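Local structure of Epf (Streptococcus pyogenes, 4ES8) at residues Q120-Y131 and Q164-K174; G41-Y52 and T94-K102. The protein is a cell-surface adhesin that binds to cells through an N-terminal domain containing a carbohydrate-binding module. All blocks are in the same frame, centred on the assembly; numbering follows the deposited sequence.

Interaction 1 (Q120-Y131 and Q164-K174); sequences QGQIASGITVDY and QGFKQREQGDK
R169 reaches across to strand 127-131 and holds the carbonyl oxygen of V129 side-on, with NE at 2.9 Å and NH2 at 3.1 Å from V129 O, both near the guanidinium plane. K167 N donates to the same oxygen, so three N-H groups grip one acceptor, while V129 N returns a nearly straight bond (170°) to K167 O. Beneath the guanidinium group lies the Y131 ring, its plane 39° from that of R169 and its centroid 4.7 Å from R169 CZ, an off-centre cation-pi contact; the E162 carboxylate pairs with NH1 and the E163 carbonyl accepts from NH2. Y131 OH in turn donates to Q120 OE1 on a lone pair in the carbonyl plane, fixing ring and amide together.

In the beta sandwich of the domain, consistent with a carbohydrate-binding-module fold, strands 113-123 and 127-135 belong to opposite sheets, and the loop 164-171 spans them, touching strand 127-131 and, through Q171, strand 120-123; G172 then pairs with Q120 through two backbone bonds. D130 CB sits over the centre of the F166 ring, 3.9 Å from its centroid, and Q164 NE2 donates to Y131 O almost straight (178°).

Toward the A124-I127 type II turn the packing gives way to solvent. Extended beyond CG, Q171 lies along G121 and Q122 until OE1 accepts from I123 N at 3.0 Å, the donor well above the carbonyl plane. Q168 NE2 meets the turn through a water on I127 O and, more weakly, through one bound to G126 N.

Interaction 2 (G41-Y52 and T94-K102); sequences GRFFSKGATDSY and TAPYSVAFK. With ACT (acetate ion), chain D.
A chi1 of 170° in S98 swings OG opposite the backbone N and brings the hydroxyl to the rim of the Y52 ring, where Y52 OH lies 2.6 Å from S98 OG; the Y52 torsion (chi1 -75°) carries the ring across under strand 41-46 to meet it. The methyl of A100 touches the same ring, 3.7 Å from Y52 CE2, and S45 CB covers one face over its centre. F145 stacks on Y52, and S98 OG is also bonded to the carbonyl of S192, so the buried hydroxyl pair is tied into the neighbouring strands.

Strands 41-46 and 97-102 run antiparallel, six residue pairs in register, as adjacent strands of one sheet of the beta sandwich in this carbohydrate-binding-module-like domain. On the side of S98 and A100, the F43 ring turns its edge to A100 O, while its CE1 lies 3.7 Å from K102 CG; the K102 amine goes on to the carbonyl of S135. The other side carries F44, whose CD2 is 3.8 Å from Y97 CE1, and F101, its ring edge directed at G41 O; V99 and F101 pack on strand 84-89 of the facing sheet.

At the turn end, S45 O accepts from S98 N and A48 N, arriving from opposite faces of its plane. Two waters bridge K46 NZ to T94, one on its O and one on OG1. At the far end R42 starts on the F44 and F101 face, and its extended chain carries the guanidinium away from strand 97-102 to an acetate, probably from the crystallisation liquor, with NH1 2.8 Å from OXT and NH2 2.9 Å from O. I57 N also donates to the acetate. The carboxylate and the W32 and H55 carbonyls thus engage both terminal nitrogens and fix the guanidinium's orientation, its charge probably offset by the acetate.

The two interactions meet at F166, whose CZ packs 3.6 Å from Y52 OH, so the segment 164-174 reaches the sheet that interaction 2 builds. Strand 127-135 of interaction 1 and strand 97-105 of interaction 2 both pair with strand 186-194, while strand 113-123, next in the chain after 97-105, crosses to the other sheet. Interaction 2 is the more buried contact, a regular run of backbone bonds with aromatic side chains on both faces and small ones on the face of F43. Interaction 1 spans the two sheets, partly buried, with few backbone pairs; there arginine and glutamine side chains add about as many bonds as the backbone does, and waters link Q168 to the turn.

Interaction 1 (Q120-Y131 and Q164-K174)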
loop_
_atom_site.group_PDB
_atom_site.type_symbol
_atom_site.label_atom_id
_atom_site.label_comp_id
_atom_site.label_asym_id
_atom_site.label_seq_id
_atom_site.Cartn_x
_atom_site.Cartn_y
_atom_site.Cartn_z
ATOM N N GLN A 120 2.712 15.982 -8.522
ATOM C CA GLN A 120 2.950 17.156 -7.705
ATOM C C GLN A 120 2.622 18.333 -8.602
ATOM O O GLN A 120 3.328 18.559 -9.607
ATOM C CB GLN A 120 4.399 17.211 -7.200
ATOM C CG GLN A 120 4.758 18.531 -6.524
ATOM C CD GLN A 120 3.911 18.692 -5.286
ATOM O OE1 GLN A 120 4.013 17.896 -4.353
ATOM N NE2 GLN A 120 2.983 19.659 -5.319
ATOM N N GLY A 121 1.520 19.011 -8.308
ATOM C CA GLY A 121 1.111 20.208 -9.037
ATOM C C GLY A 121 1.873 21.417 -8.517
ATOM O O GLY A 121 2.939 21.287 -7.882
ATOM N N GLN A 122 1.328 22.613 -8.776
ATOM C CA GLN A 122 1.972 23.871 -8.403
ATOM C C GLN A 122 2.427 23.891 -6.955
ATOM O O GLN A 122 1.723 23.399 -6.076
ATOM C CB GLN A 122 1.022 25.070 -8.644
ATOM C CG GLN A 122 -0.212 25.074 -7.736
ATOM C CD GLN A 122 -1.197 26.067 -8.254
ATOM O OE1 GLN A 122 -1.056 27.281 -8.052
ATOM N NE2 GLN A 122 -2.176 25.567 -9.000
ATOM N N ILE A 123 3.615 24.439 -6.732
ATOM C CA ILE A 123 4.153 24.696 -5.408
ATOM C C ILE A 123 4.503 26.166 -5.379
ATOM O O ILE A 123 5.491 26.584 -6.016
ATOM C CB ILE A 123 5.376 23.836 -4.997
ATOM C CG1 ILE A 123 5.062 22.322 -5.082
ATOM C CG2 ILE A 123 5.819 24.235 -3.551
ATOM C CD1 ILE A 123 6.359 21.448 -5.025
ATOM N N ALA A 124 3.754 26.954 -4.610
ATOM C CA ALA A 124 4.073 28.388 -4.522
ATOM C C ALA A 124 5.472 28.634 -3.943
ATOM O O ALA A 124 5.972 27.842 -3.131
ATOM C CB ALA A 124 3.056 29.087 -3.626
ATOM N N SER A 125 6.097 29.758 -4.334
ATOM C CA SER A 125 7.349 30.152 -3.726
ATOM C C SER A 125 7.108 30.320 -2.209
ATOM O O SER A 125 6.113 30.950 -1.803
ATOM C CB SER A 125 7.829 31.450 -4.358
ATOM O OG SER A 125 9.049 31.847 -3.768
ATOM N N GLY A 126 7.969 29.712 -1.401
ATOM C CA GLY A 126 7.831 29.784 0.058
ATOM C C GLY A 126 7.235 28.527 0.656
ATOM O O GLY A 126 7.264 28.355 1.872
ATOM N N ILE A 127 6.659 27.652 -0.183
ATOM C CA ILE A 127 6.092 26.401 0.343
ATOM C C ILE A 127 7.100 25.266 0.179
ATOM O O ILE A 127 7.726 25.114 -0.892
ATOM C CB ILE A 127 4.746 26.041 -0.349
ATOM C CG1 ILE A 127 3.652 27.119 -0.060
ATOM C CG2 ILE A 127 4.279 24.626 0.054
ATOM C CD1 ILE A 127 2.313 26.834 -0.706
ATOM N N THR A 128 7.263 24.457 1.251
ATOM C CA THR A 128 8.084 23.251 1.178
ATOM C C THR A 128 7.135 22.084 1.435
ATOM O O THR A 128 6.045 22.266 1.999
ATOM C CB THR A 128 9.305 23.307 2.090
ATOM O OG1 THR A 128 8.876 23.642 3.416
ATOM C CG2 THR A 128 10.345 24.350 1.603
ATOM N N VAL A 129 7.483 20.919 0.899
ATOM C CA VAL A 129 6.588 19.774 0.856
ATOM C C VAL A 129 7.266 18.516 1.365
ATOM O O VAL A 129 8.464 18.295 1.131
ATOM C CB VAL A 129 6.168 19.615 -0.658
ATOM C CG1 VAL A 129 5.376 18.332 -0.928
ATOM C CG2 VAL A 129 5.383 20.837 -1.150
ATOM N N ASP A 130 6.460 17.653 1.993
ATOM C CA ASP A 130 6.908 16.329 2.439
ATOM C C ASP A 130 5.839 15.311 2.051
ATOM O O ASP A 130 4.659 15.673 1.925
ATOM C CB ASP A 130 7.174 16.294 3.962
ATOM C CG ASP A 130 7.931 15.055 4.463
ATOM O OD1 ASP A 130 8.470 14.288 3.616
ATOM O OD2 ASP A 130 7.956 14.833 5.691
ATOM N N TYR A 131 6.256 14.066 1.851
ATOM C CA TYR A 131 5.359 12.938 1.527
ATOM C C TYR A 131 5.627 11.834 2.530
ATOM O O TYR A 131 6.778 11.420 2.687
ATOM C CB TYR A 131 5.584 12.382 0.114
ATOM C CG TYR A 131 5.679 13.390 -1.015
ATOM C CD1 TYR A 131 4.700 14.372 -1.192
ATOM C CD2 TYR A 131 6.681 13.291 -1.976
ATOM C CE1 TYR A 131 4.746 15.248 -2.279
ATOM C CE2 TYR A 131 6.734 14.156 -3.060
ATOM C CZ TYR A 131 5.768 15.141 -3.205
ATOM O OH TYR A 131 5.838 16.009 -4.266
ATOM N N GLN A 164 12.649 12.296 1.739
ATOM C CA GLN A 164 11.555 12.725 2.609
ATOM C C GLN A 164 12.072 13.888 3.486
ATOM O O GLN A 164 13.261 14.207 3.492
ATOM C CB GLN A 164 11.024 11.564 3.458
ATOM C CG GLN A 164 10.270 10.568 2.608
ATOM C CD GLN A 164 9.813 9.408 3.439
ATOM O OE1 GLN A 164 10.626 8.559 3.832
ATOM N NE2 GLN A 164 8.508 9.365 3.729
ATOM N N GLY A 165 11.155 14.525 4.190
ATOM C CA GLY A 165 11.431 15.740 4.936
ATOM C C GLY A 165 10.967 16.910 4.088
ATOM O O GLY A 165 10.857 16.788 2.858
ATOM N N PHE A 166 10.678 18.042 4.727
ATOM C CA PHE A 166 10.196 19.206 3.984
ATOM C C PHE A 166 11.290 19.795 3.127
ATOM O O PHE A 166 12.347 20.198 3.636
ATOM C CB PHE A 166 9.646 20.286 4.923
ATOM C CG PHE A 166 8.320 19.910 5.536
ATOM C CD1 PHE A 166 7.133 20.135 4.850
ATOM C CD2 PHE A 166 8.264 19.297 6.781
ATOM C CE1 PHE A 166 5.909 19.762 5.406
ATOM C CE2 PHE A 166 7.031 18.956 7.355
ATOM C CZ PHE A 166 5.862 19.176 6.650
ATOM N N LYS A 167 11.013 19.886 1.831
ATOM C CA LYS A 167 11.964 20.392 0.842
ATOM C C LYS A 167 11.238 21.069 -0.289
ATOM O O LYS A 167 10.055 20.815 -0.521
ATOM C CB LYS A 167 12.752 19.192 0.220
ATOM C CG LYS A 167 13.627 18.396 1.178
ATOM C CD LYS A 167 14.627 17.559 0.428
ATOM C CE LYS A 167 15.758 17.149 1.353
ATOM N NZ LYS A 167 17.078 17.127 0.649
ATOM N N GLN A 168 11.967 21.888 -1.061
ATOM C CA GLN A 168 11.451 22.337 -2.341
ATOM C C GLN A 168 11.527 21.120 -3.284
ATOM O O GLN A 168 12.478 20.326 -3.177
ATOM C CB GLN A 168 12.312 23.493 -2.897
ATOM C CG GLN A 168 12.157 24.789 -2.134
ATOM C CD GLN A 168 12.761 25.909 -2.956
ATOM O OE1 GLN A 168 13.949 25.902 -3.282
ATOM N NE2 GLN A 168 11.939 26.855 -3.364
ATOM N N ARG A 169 10.536 20.922 -4.156
ATOM C CA ARG A 169 10.541 19.782 -5.060
ATOM C C ARG A 169 10.214 20.209 -6.471
ATOM O O ARG A 169 9.482 21.190 -6.662
ATOM C CB ARG A 169 9.496 18.718 -4.609
ATOM C CG ARG A 169 9.748 18.196 -3.197
ATOM C CD ARG A 169 8.763 17.119 -2.766
ATOM N NE ARG A 169 9.023 16.845 -1.350
ATOM C CZ ARG A 169 9.921 15.969 -0.904
ATOM N NH1 ARG A 169 10.518 15.126 -1.749
ATOM N NH2 ARG A 169 10.169 15.869 0.395
ATOM N N GLU A 170 10.678 19.439 -7.446
ATOM C CA GLU A 170 10.232 19.655 -8.816
ATOM C C GLU A 170 8.745 19.332 -8.904
ATOM O O GLU A 170 8.250 18.437 -8.196
ATOM C CB GLU A 170 10.955 18.727 -9.808
ATOM C CG GLU A 170 12.449 18.813 -9.919
ATOM C CD GLU A 170 12.882 17.870 -11.029
ATOM O OE1 GLU A 170 13.574 18.344 -11.957
ATOM O OE2 GLU A 170 12.424 16.703 -11.043
ATOM N N GLN A 171 8.049 19.999 -9.796
ATOM C CA GLN A 171 6.662 19.654 -10.095
ATOM C C GLN A 171 6.672 18.566 -11.161
ATOM O O GLN A 171 7.505 18.598 -12.064
ATOM C CB GLN A 171 5.892 20.884 -10.581
ATOM C CG GLN A 171 5.829 21.959 -9.490
ATOM C CD GLN A 171 5.163 23.265 -9.869
ATOM O OE1 GLN A 171 5.383 24.281 -9.192
ATOM N NE2 GLN A 171 4.336 23.286 -10.930
ATOM N N GLY A 172 5.768 17.620 -11.047
ATOM C CA GLY A 172 5.691 16.523 -11.998
ATOM C C GLY A 172 5.303 15.224 -11.332
ATOM O O GLY A 172 4.855 15.209 -10.182
ATOM N N ASP A 173 5.455 14.130 -12.072
ATOM C CA ASP A 173 5.078 12.811 -11.587
ATOM C C ASP A 173 5.980 12.355 -10.452
ATOM O O ASP A 173 7.215 12.464 -10.541
ATOM C CB ASP A 173 5.149 11.791 -12.733
ATOM C CG ASP A 173 4.152 11.997 -13.862
ATOM O OD1 ASP A 173 3.257 12.871 -13.721
ATOM O OD2 ASP A 173 4.251 11.269 -14.887
ATOM N N LYS A 174 5.363 11.788 -9.414
ATOM C CA LYS A 174 6.080 11.224 -8.280
ATOM C C LYS A 174 5.762 9.747 -8.125
ATOM O O LYS A 174 4.637 9.309 -8.436
ATOM C CB LYS A 174 5.667 11.959 -6.989
ATOM C CG LYS A 174 5.923 13.475 -7.008
ATOM C CD LYS A 174 7.407 13.854 -7.232
ATOM C CE LYS A 174 7.515 15.355 -7.319
ATOM N NZ LYS A 174 8.885 15.760 -7.766
HETATM O O HOH W 1 8.920 26.275 -2.892
HETATM O O HOH W 2 10.093 28.175 -1.921
#

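Interaction 2 (G41-Y52 and T94-K102)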
loop_
_atom_site.group_PDB
_atom_site.type_symbol
_atom_site.label_atom_id
_atom_site.label_comp_id
_atom_site.label_asym_id
_atom_site.label_seq_id
_atom_site.Cartn_x
_atom_site.Cartn_y
_atom_site.Cartn_z
ATOM N N GLY A 41 -8.659 13.187 4.859
ATOM C CA GLY A 41 -8.314 13.886 6.092
ATOM C C GLY A 41 -7.660 15.222 5.797
ATOM O O GLY A 41 -7.031 15.418 4.744
ATOM N N ARG A 42 -7.769 16.135 6.752
ATOM C CA ARG A 42 -7.278 17.497 6.619
ATOM C C ARG A 42 -6.794 17.903 8.010
ATOM O O ARG A 42 -7.522 17.744 8.991
ATOM C CB ARG A 42 -8.399 18.420 6.082
ATOM C CG ARG A 42 -9.763 18.119 6.725
ATOM C CD ARG A 42 -10.845 19.000 6.122
ATOM N NE ARG A 42 -12.153 18.374 6.299
ATOM C CZ ARG A 42 -13.080 18.803 7.152
ATOM N NH1 ARG A 42 -12.821 19.827 7.971
ATOM N NH2 ARG A 42 -14.248 18.176 7.240
ATOM N N PHE A 43 -5.531 18.326 8.100
ATOM C CA PHE A 43 -4.912 18.575 9.406
ATOM C C PHE A 43 -4.004 19.775 9.368
ATOM O O PHE A 43 -3.610 20.209 8.282
ATOM C CB PHE A 43 -4.031 17.355 9.766
ATOM C CG PHE A 43 -4.736 16.018 9.786
ATOM C CD1 PHE A 43 -4.869 15.264 8.618
ATOM C CD2 PHE A 43 -5.294 15.526 10.961
ATOM C CE1 PHE A 43 -5.526 14.024 8.630
ATOM C CE2 PHE A 43 -5.969 14.291 10.973
ATOM C CZ PHE A 43 -6.081 13.548 9.807
ATOM N N PHE A 44 -3.579 20.259 10.556
ATOM C CA PHE A 44 -2.620 21.344 10.578
ATOM C C PHE A 44 -1.747 21.225 11.794
ATOM O O PHE A 44 -2.066 20.492 12.742
ATOM C CB PHE A 44 -3.309 22.731 10.541
ATOM C CG PHE A 44 -4.037 23.035 11.831
ATOM C CD1 PHE A 44 -5.313 22.525 12.066
ATOM C CD2 PHE A 44 -3.471 23.866 12.786
ATOM C CE1 PHE A 44 -5.994 22.807 13.268
ATOM C CE2 PHE A 44 -4.147 24.151 13.994
ATOM C CZ PHE A 44 -5.405 23.622 14.217
ATOM N N SER A 45 -0.647 21.971 11.770
ATOM C CA SER A 45 0.287 22.028 12.883
ATOM C C SER A 45 0.845 23.427 13.038
ATOM O O SER A 45 1.656 23.863 12.213
ATOM C CB SER A 45 1.429 21.041 12.682
ATOM O OG SER A 45 2.334 21.109 13.781
ATOM N N LYS A 46 0.396 24.159 14.062
ATOM C CA LYS A 46 0.964 25.490 14.297
ATOM C C LYS A 46 2.398 25.316 14.777
ATOM O O LYS A 46 2.690 24.445 15.621
ATOM C CB LYS A 46 0.129 26.252 15.328
ATOM C CG LYS A 46 -1.209 26.703 14.749
ATOM C CD LYS A 46 -2.034 27.543 15.717
ATOM C CE LYS A 46 -1.507 28.961 15.799
ATOM N NZ LYS A 46 -1.571 29.642 14.457
ATOM N N GLY A 47 3.305 26.111 14.212
ATOM C CA GLY A 47 4.729 25.960 14.514
ATOM C C GLY A 47 5.409 24.859 13.709
ATOM O O GLY A 47 6.610 24.626 13.880
ATOM N N ALA A 48 4.642 24.140 12.837
ATOM C CA ALA A 48 5.109 23.020 12.009
ATOM C C ALA A 48 5.928 22.022 12.872
ATOM O O ALA A 48 7.142 21.838 12.698
ATOM C CB ALA A 48 5.908 23.520 10.806
ATOM N N THR A 49 5.238 21.421 13.856
ATOM C CA THR A 49 5.865 20.442 14.737
ATOM C C THR A 49 5.627 19.020 14.157
ATOM O O THR A 49 5.098 18.852 13.058
ATOM C CB THR A 49 5.295 20.580 16.167
ATOM O OG1 THR A 49 3.939 20.123 16.163
ATOM C CG2 THR A 49 5.366 22.043 16.723
ATOM N N ASP A 50 5.978 18.006 14.925
ATOM C CA ASP A 50 5.724 16.638 14.481
ATOM C C ASP A 50 4.221 16.294 14.588
ATOM O O ASP A 50 3.772 15.372 13.920
ATOM C CB ASP A 50 6.536 15.702 15.408
ATOM C CG ASP A 50 6.477 14.226 15.095
ATOM O OD1 ASP A 50 6.577 13.869 13.908
ATOM O OD2 ASP A 50 6.373 13.422 16.047
ATOM N N SER A 51 3.460 17.042 15.430
ATOM C CA SER A 51 2.073 16.731 15.753
ATOM C C SER A 51 1.048 17.550 14.991
ATOM O O SER A 51 1.152 18.781 14.903
ATOM C CB SER A 51 1.846 16.917 17.246
ATOM O OG SER A 51 2.704 16.048 17.960
ATOM N N TYR A 52 0.027 16.846 14.484
ATOM C CA TYR A 52 -1.047 17.450 13.691
ATOM C C TYR A 52 -2.408 17.130 14.273
ATOM O O TYR A 52 -2.656 16.008 14.721
ATOM C CB TYR A 52 -1.008 16.872 12.255
ATOM C CG TYR A 52 0.122 17.427 11.418
ATOM C CD1 TYR A 52 1.433 17.000 11.613
ATOM C CD2 TYR A 52 -0.116 18.396 10.450
ATOM C CE1 TYR A 52 2.487 17.525 10.856
ATOM C CE2 TYR A 52 0.920 18.922 9.685
ATOM C CZ TYR A 52 2.226 18.505 9.910
ATOM O OH TYR A 52 3.260 19.013 9.151
ATOM N N THR A 94 0.280 32.509 10.820
ATOM C CA THR A 94 1.401 32.684 11.730
ATOM C C THR A 94 2.402 31.609 11.396
ATOM O O THR A 94 2.119 30.426 11.596
ATOM C CB THR A 94 0.961 32.628 13.202
ATOM O OG1 THR A 94 0.010 33.667 13.445
ATOM C CG2 THR A 94 2.159 32.745 14.182
ATOM N N ALA A 95 3.566 32.001 10.905
ATOM C CA ALA A 95 4.565 31.040 10.491
ATOM C C ALA A 95 5.580 30.746 11.590
ATOM O O ALA A 95 5.834 31.631 12.418
ATOM C CB ALA A 95 5.272 31.548 9.238
ATOM N N PRO A 96 6.211 29.547 11.599
ATOM C CA PRO A 96 5.965 28.409 10.686
ATOM C C PRO A 96 4.601 27.765 10.933
ATOM O O PRO A 96 4.075 27.785 12.054
ATOM C CB PRO A 96 7.115 27.424 10.987
ATOM C CG PRO A 96 8.043 28.138 11.958
ATOM C CD PRO A 96 7.223 29.207 12.619
ATOM N N TYR A 97 4.022 27.222 9.861
ATOM C CA TYR A 97 2.692 26.622 9.910
ATOM C C TYR A 97 2.591 25.573 8.825
ATOM O O TYR A 97 3.099 25.789 7.722
ATOM C CB TYR A 97 1.655 27.724 9.708
ATOM C CG TYR A 97 0.224 27.256 9.641
ATOM C CD1 TYR A 97 -0.481 26.943 10.797
ATOM C CD2 TYR A 97 -0.464 27.225 8.429
ATOM C CE1 TYR A 97 -1.823 26.569 10.746
ATOM C CE2 TYR A 97 -1.788 26.810 8.360
ATOM C CZ TYR A 97 -2.468 26.492 9.525
ATOM O OH TYR A 97 -3.794 26.133 9.488
ATOM N N SER A 98 1.926 24.454 9.124
ATOM C CA SER A 98 1.815 23.392 8.145
ATOM C C SER A 98 0.406 22.853 8.018
ATOM O O SER A 98 -0.265 22.661 9.036
ATOM C CB SER A 98 2.756 22.240 8.509
ATOM O OG SER A 98 2.523 21.085 7.715
ATOM N N VAL A 99 -0.009 22.566 6.769
ATOM C CA VAL A 99 -1.277 21.877 6.472
ATOM C C VAL A 99 -0.913 20.501 5.901
ATOM O O VAL A 99 -0.017 20.400 5.058
ATOM C CB VAL A 99 -2.166 22.680 5.487
ATOM C CG1 VAL A 99 -3.368 21.859 5.021
ATOM C CG2 VAL A 99 -2.619 23.996 6.112
ATOM N N ALA A 100 -1.617 19.449 6.330
ATOM C CA ALA A 100 -1.387 18.113 5.789
ATOM C C ALA A 100 -2.703 17.500 5.408
ATOM O O ALA A 100 -3.704 17.686 6.118
ATOM C CB ALA A 100 -0.683 17.233 6.800
ATOM N N PHE A 101 -2.689 16.725 4.328
ATOM C CA PHE A 101 -3.843 15.938 3.920
ATOM C C PHE A 101 -3.556 14.452 4.058
ATOM O O PHE A 101 -2.415 14.016 3.883
ATOM C CB PHE A 101 -4.201 16.230 2.454
ATOM C CG PHE A 101 -4.477 17.696 2.215
ATOM C CD1 PHE A 101 -5.550 18.328 2.831
ATOM C CD2 PHE A 101 -3.680 18.437 1.347
ATOM C CE1 PHE A 101 -5.795 19.686 2.622
ATOM C CE2 PHE A 101 -3.932 19.786 1.133
ATOM C CZ PHE A 101 -5.002 20.402 1.754
ATOM N N LYS A 102 -4.592 13.656 4.330
ATOM C CA LYS A 102 -4.462 12.212 4.282
ATOM C C LYS A 102 -5.406 11.712 3.220
ATOM O O LYS A 102 -6.625 11.942 3.308
ATOM C CB LYS A 102 -4.758 11.544 5.646
ATOM C CG LYS A 102 -3.562 11.592 6.583
ATOM C CD LYS A 102 -3.833 10.771 7.859
ATOM C CE LYS A 102 -2.554 10.421 8.556
ATOM N NZ LYS A 102 -2.792 9.450 9.685
HETATM C C ACT D . -15.749 19.999 9.969
HETATM O O ACT D . -15.945 18.874 9.461
HETATM O OXT ACT D . -14.720 20.690 9.874
HETATM C CH3 ACT D . -16.866 20.675 10.783
HETATM O O HOH W 3 1.232 28.807 13.472
HETATM O O HOH W 4 -1.559 32.365 15.350
#